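Long-range contact in Rx protein (Solanum tuberosum, PDB 4M70), which probably serves as an intracellular NB-LRR immune receptor that senses a pathogen avirulence protein and sets off the hypersensitive response: residues T68-V80 with A92-L104. Sequence-based numbering, arbitrary orientation.
Sequences TTEDMVDSESRNV and AMWEIFFVLEQAL
Ala-92 sets its methyl against the last turn of helix 56-81: CB sits 3.6 Å from Val-80 CG2 and also rests on the carbonyl oxygen of Glu-76 and CB of Asn-79. One turn on, Glu-95 meets Glu-76 through its methylene part, with Glu-95 CG 3.3 Å from Glu-76 OE2. The two carboxylate planes are turned 44° apart; OE2 of Glu-76 and OE2 of Glu-95 stay 4.8 Å apart, and if both are ionised they would repel weakly. Asn-79 ND2 hydrogen-bonds to Glu-76 OE1 from above the carboxylate plane. Ile-96 turns to the inner side: its chain runs extended past CG1 (chi2 173°), carrying CD1 to 3.5 Å from Ser-77 OG, while CG1 lies against Glu-76 CB. The Ser-77 hydroxyl is hydrogen-bonded to Val-73 O and to Ser-20 OG on helix 4-24. Val-99 splits its branches, CG2 reaching Met-72 SD at 3.5 Å on the exposed side and CG1 meeting CG2 of Val-73 deeper in. Leu-100 then sends CD2 to the methyls of Thr-69 and Val-73, 3.8 Å from Val-73 CG2, with Ile-17 and Leu-28 packing on it too. At the far end Ala-103 CB comes within 3.2 Å of Thr-69 OG1, whose hydrogen bond goes back to Val-65 O in its own helix. The segment axes pass at 8.6 Å and 163°, antiparallel, and helices 56-81 and 86-119, consecutive in the chain, make a helical hairpin, one half of the four-helix bundle of the Rx coiled-coil domain.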
loop_
_atom_site.group_PDB
_atom_site.type_symbol
_atom_site.label_atom_id
_atom_site.label_comp_id
_atom_site.label_asym_id
_atom_site.label_seq_id
_atom_site.Cartn_x
_atom_site.Cartn_y
_atom_site.Cartn_z
ATOM N N THR A 68 -2.642 6.109 6.550
ATOM C CA THR A 68 -1.305 5.834 7.089
ATOM C C THR A 68 -0.301 5.584 5.959
ATOM O O THR A 68 0.814 6.153 5.927
ATOM C CB THR A 68 -1.330 4.612 8.033
ATOM O OG1 THR A 68 -2.282 4.832 9.083
ATOM C CG2 THR A 68 0.045 4.360 8.638
ATOM N N THR A 69 -0.713 4.733 5.026
ATOM C CA THR A 69 0.114 4.412 3.871
ATOM C C THR A 69 0.428 5.680 3.090
ATOM O O THR A 69 1.544 5.865 2.595
ATOM C CB THR A 69 -0.586 3.406 2.950
ATOM O OG1 THR A 69 -0.952 2.238 3.702
ATOM C CG2 THR A 69 0.318 3.029 1.788
ATOM N N GLU A 70 -0.572 6.550 2.983
ATOM C CA GLU A 70 -0.408 7.829 2.303
ATOM C C GLU A 70 0.712 8.627 2.928
ATOM O O GLU A 70 1.598 9.133 2.229
ATOM C CB GLU A 70 -1.682 8.649 2.404
ATOM C CG GLU A 70 -2.471 8.754 1.140
ATOM C CD GLU A 70 -3.526 9.813 1.245
ATOM O OE1 GLU A 70 -3.805 10.259 2.377
ATOM O OE2 GLU A 70 -4.066 10.208 0.197
ATOM N N ASP A 71 0.669 8.721 4.253
ATOM C CA ASP A 71 1.688 9.466 4.982
ATOM C C ASP A 71 3.085 8.905 4.726
ATOM O O ASP A 71 4.040 9.657 4.469
ATOM C CB ASP A 71 1.382 9.461 6.479
ATOM C CG ASP A 71 0.151 10.280 6.827
ATOM O OD1 ASP A 71 -0.254 11.131 6.011
ATOM O OD2 ASP A 71 -0.419 10.051 7.912
ATOM N N MET A 72 3.195 7.579 4.763
ATOM C CA MET A 72 4.484 6.917 4.538
ATOM C C MET A 72 5.042 7.102 3.120
ATOM O O MET A 72 6.239 7.352 2.936
ATOM C CB MET A 72 4.379 5.432 4.888
ATOM C CG MET A 72 4.306 5.170 6.397
ATOM S SD MET A 72 3.983 3.431 6.770
ATOM C CE MET A 72 4.174 3.408 8.554
ATOM N N VAL A 73 4.173 6.976 2.122
ATOM C CA VAL A 73 4.572 7.179 0.736
ATOM C C VAL A 73 5.007 8.631 0.503
ATOM O O VAL A 73 6.014 8.887 -0.164
ATOM C CB VAL A 73 3.445 6.775 -0.250
ATOM C CG1 VAL A 73 3.760 7.249 -1.663
ATOM C CG2 VAL A 73 3.221 5.262 -0.220
ATOM N N ASP A 74 4.249 9.574 1.059
ATOM C CA ASP A 74 4.607 10.991 0.975
ATOM C C ASP A 74 6.000 11.237 1.568
ATOM O O ASP A 74 6.863 11.892 0.952
ATOM C CB ASP A 74 3.575 11.853 1.704
ATOM C CG ASP A 74 2.346 12.121 0.860
ATOM O OD1 ASP A 74 2.430 11.958 -0.375
ATOM O OD2 ASP A 74 1.302 12.505 1.435
ATOM N N SER A 75 6.212 10.692 2.765
ATOM C CA SER A 75 7.464 10.886 3.490
ATOM C C SER A 75 8.661 10.298 2.752
ATOM O O SER A 75 9.689 10.960 2.569
ATOM C CB SER A 75 7.360 10.274 4.888
ATOM O OG SER A 75 8.516 10.557 5.661
ATOM N N GLU A 76 8.510 9.058 2.295
ATOM C CA GLU A 76 9.598 8.375 1.617
ATOM C C GLU A 76 9.887 8.963 0.241
ATOM O O GLU A 76 11.035 8.977 -0.205
ATOM C CB GLU A 76 9.318 6.871 1.548
ATOM C CG GLU A 76 9.260 6.213 2.924
ATOM C CD GLU A 76 10.595 6.224 3.653
ATOM O OE1 GLU A 76 11.639 6.466 3.012
ATOM O OE2 GLU A 76 10.602 5.980 4.879
ATOM N N SER A 77 8.852 9.467 -0.422
ATOM C CA SER A 77 9.042 10.174 -1.681
ATOM C C SER A 77 9.843 11.450 -1.428
ATOM O O SER A 77 10.716 11.822 -2.232
ATOM C CB SER A 77 7.700 10.483 -2.342
ATOM O OG SER A 77 7.008 9.284 -2.662
ATOM N N ARG A 78 9.535 12.131 -0.321
ATOM C CA ARG A 78 10.352 13.271 0.086
ATOM C C ARG A 78 11.801 12.835 0.302
ATOM O O ARG A 78 12.732 13.553 -0.070
ATOM C CB ARG A 78 9.800 13.942 1.347
ATOM C CG ARG A 78 8.570 14.812 1.115
ATOM C CD ARG A 78 8.280 15.703 2.321
ATOM N NE ARG A 78 7.877 14.948 3.507
ATOM C CZ ARG A 78 6.622 14.590 3.773
ATOM N NH1 ARG A 78 5.643 14.913 2.935
ATOM N NH2 ARG A 78 6.344 13.909 4.873
ATOM N N ASN A 79 11.992 11.651 0.880
ATOM C CA ASN A 79 13.343 11.119 1.056
ATOM C C ASN A 79 14.046 10.833 -0.275
ATOM O O ASN A 79 15.264 10.984 -0.377
ATOM C CB ASN A 79 13.338 9.883 1.961
ATOM C CG ASN A 79 13.027 10.222 3.412
ATOM O OD1 ASN A 79 13.146 11.371 3.832
ATOM N ND2 ASN A 79 12.628 9.217 4.185
ATOM N N VAL A 80 13.278 10.442 -1.293
ATOM C CA VAL A 80 13.811 10.267 -2.647
ATOM C C VAL A 80 14.262 11.613 -3.215
ATOM O O VAL A 80 15.325 11.714 -3.835
ATOM C CB VAL A 80 12.781 9.616 -3.615
ATOM C CG1 VAL A 80 13.185 9.836 -5.072
ATOM C CG2 VAL A 80 12.629 8.128 -3.333
ATOM N N ALA A 92 15.004 4.528 0.032
ATOM C CA ALA A 92 13.704 5.202 -0.014
ATOM C C ALA A 92 12.708 4.549 -0.991
ATOM O O ALA A 92 11.527 4.346 -0.651
ATOM C CB ALA A 92 13.882 6.682 -0.330
ATOM N N MET A 93 13.180 4.214 -2.194
ATOM C CA MET A 93 12.330 3.533 -3.174
ATOM C C MET A 93 11.816 2.218 -2.605
ATOM O O MET A 93 10.619 1.912 -2.675
ATOM C CB MET A 93 13.085 3.269 -4.479
ATOM C CG MET A 93 13.347 4.487 -5.345
ATOM S SD MET A 93 14.281 4.044 -6.828
ATOM C CE MET A 93 13.110 2.990 -7.690
ATOM N N TRP A 94 12.736 1.463 -2.013
ATOM C CA TRP A 94 12.431 0.174 -1.412
ATOM C C TRP A 94 11.362 0.344 -0.355
ATOM O O TRP A 94 10.441 -0.474 -0.239
ATOM C CB TRP A 94 13.692 -0.422 -0.780
ATOM C CG TRP A 94 13.532 -1.826 -0.257
ATOM C CD1 TRP A 94 13.915 -2.983 -0.878
ATOM C CD2 TRP A 94 12.935 -2.219 0.990
ATOM N NE1 TRP A 94 13.602 -4.066 -0.088
ATOM C CE2 TRP A 94 13.002 -3.624 1.059
ATOM C CE3 TRP A 94 12.358 -1.517 2.053
ATOM C CZ2 TRP A 94 12.507 -4.337 2.153
ATOM C CZ3 TRP A 94 11.868 -2.231 3.134
ATOM C CH2 TRP A 94 11.945 -3.625 3.175
ATOM N N GLU A 95 11.495 1.408 0.427
ATOM C CA GLU A 95 10.537 1.671 1.482
ATOM C C GLU A 95 9.141 1.918 0.895
ATOM O O GLU A 95 8.131 1.423 1.423
ATOM C CB GLU A 95 10.990 2.848 2.340
ATOM C CG GLU A 95 10.238 2.932 3.643
ATOM C CD GLU A 95 10.557 1.756 4.545
ATOM O OE1 GLU A 95 11.698 1.249 4.473
ATOM O OE2 GLU A 95 9.673 1.335 5.322
ATOM N N ILE A 96 9.088 2.675 -0.201
ATOM C CA ILE A 96 7.818 2.897 -0.901
ATOM C C ILE A 96 7.174 1.590 -1.383
ATOM O O ILE A 96 5.978 1.350 -1.154
ATOM C CB ILE A 96 7.976 3.860 -2.101
ATOM C CG1 ILE A 96 8.355 5.263 -1.616
ATOM C CG2 ILE A 96 6.685 3.953 -2.908
ATOM C CD1 ILE A 96 8.678 6.214 -2.742
ATOM N N PHE A 97 7.974 0.756 -2.045
ATOM C CA PHE A 97 7.483 -0.522 -2.569
ATOM C C PHE A 97 6.932 -1.400 -1.452
ATOM O O PHE A 97 5.825 -1.942 -1.547
ATOM C CB PHE A 97 8.585 -1.290 -3.290
ATOM C CG PHE A 97 9.024 -0.660 -4.569
ATOM C CD1 PHE A 97 8.170 -0.579 -5.658
ATOM C CD2 PHE A 97 10.330 -0.223 -4.711
ATOM C CE1 PHE A 97 8.595 -0.001 -6.845
ATOM C CE2 PHE A 97 10.767 0.343 -5.893
ATOM C CZ PHE A 97 9.899 0.455 -6.963
ATOM N N PHE A 98 7.716 -1.517 -0.386
ATOM C CA PHE A 98 7.373 -2.370 0.742
ATOM C C PHE A 98 6.087 -1.922 1.418
ATOM O O PHE A 98 5.200 -2.744 1.707
ATOM C CB PHE A 98 8.524 -2.399 1.746
ATOM C CG PHE A 98 8.272 -3.273 2.940
ATOM C CD1 PHE A 98 7.799 -2.728 4.124
ATOM C CD2 PHE A 98 8.501 -4.639 2.879
ATOM C CE1 PHE A 98 7.564 -3.528 5.229
ATOM C CE2 PHE A 98 8.275 -5.443 3.981
ATOM C CZ PHE A 98 7.799 -4.890 5.154
ATOM N N VAL A 99 5.982 -0.618 1.672
ATOM C CA VAL A 99 4.783 -0.111 2.323
ATOM C C VAL A 99 3.553 -0.296 1.433
ATOM O O VAL A 99 2.485 -0.682 1.922
ATOM C CB VAL A 99 4.931 1.363 2.800
ATOM C CG1 VAL A 99 5.012 2.321 1.628
ATOM C CG2 VAL A 99 3.782 1.743 3.709
ATOM N N LEU A 100 3.709 -0.076 0.129
ATOM C CA LEU A 100 2.569 -0.237 -0.766
ATOM C C LEU A 100 2.094 -1.682 -0.880
ATOM O O LEU A 100 0.891 -1.938 -0.934
ATOM C CB LEU A 100 2.869 0.349 -2.145
ATOM C CG LEU A 100 2.793 1.874 -2.188
ATOM C CD1 LEU A 100 3.161 2.413 -3.562
ATOM C CD2 LEU A 100 1.394 2.305 -1.784
ATOM N N GLU A 101 3.029 -2.627 -0.907
ATOM C CA GLU A 101 2.648 -4.041 -0.898
ATOM C C GLU A 101 1.974 -4.455 0.425
ATOM O O GLU A 101 0.979 -5.192 0.408
ATOM C CB GLU A 101 3.836 -4.935 -1.251
ATOM C CG GLU A 101 3.463 -6.406 -1.394
ATOM C CD GLU A 101 2.516 -6.718 -2.535
ATOM O OE1 GLU A 101 2.375 -5.897 -3.464
ATOM O OE2 GLU A 101 1.882 -7.792 -2.472
ATOM N N GLN A 102 2.521 -4.013 1.562
ATOM C CA GLN A 102 1.888 -4.312 2.854
ATOM C C GLN A 102 0.450 -3.781 2.893
ATOM O O GLN A 102 -0.502 -4.482 3.292
ATOM C CB GLN A 102 2.688 -3.711 4.012
ATOM C CG GLN A 102 4.063 -4.312 4.238
ATOM C CD GLN A 102 4.048 -5.469 5.222
ATOM O OE1 GLN A 102 3.925 -6.632 4.834
ATOM N NE2 GLN A 102 4.161 -5.150 6.505
ATOM N N ALA A 103 0.311 -2.532 2.459
ATOM C CA ALA A 103 -0.974 -1.850 2.428
ATOM C C ALA A 103 -1.954 -2.588 1.529
ATOM O O ALA A 103 -3.105 -2.809 1.904
ATOM C CB ALA A 103 -0.796 -0.423 1.949
ATOM N N LEU A 104 -1.495 -2.964 0.339
ATOM C CA LEU A 104 -2.352 -3.676 -0.601
ATOM C C LEU A 104 -2.768 -5.051 -0.096
ATOM O O LEU A 104 -3.881 -5.495 -0.371
ATOM C CB LEU A 104 -1.703 -3.783 -1.982
ATOM C CG LEU A 104 -1.703 -2.448 -2.727
ATOM C CD1 LEU A 104 -1.509 -2.632 -4.216
ATOM C CD2 LEU A 104 -2.984 -1.704 -2.446
#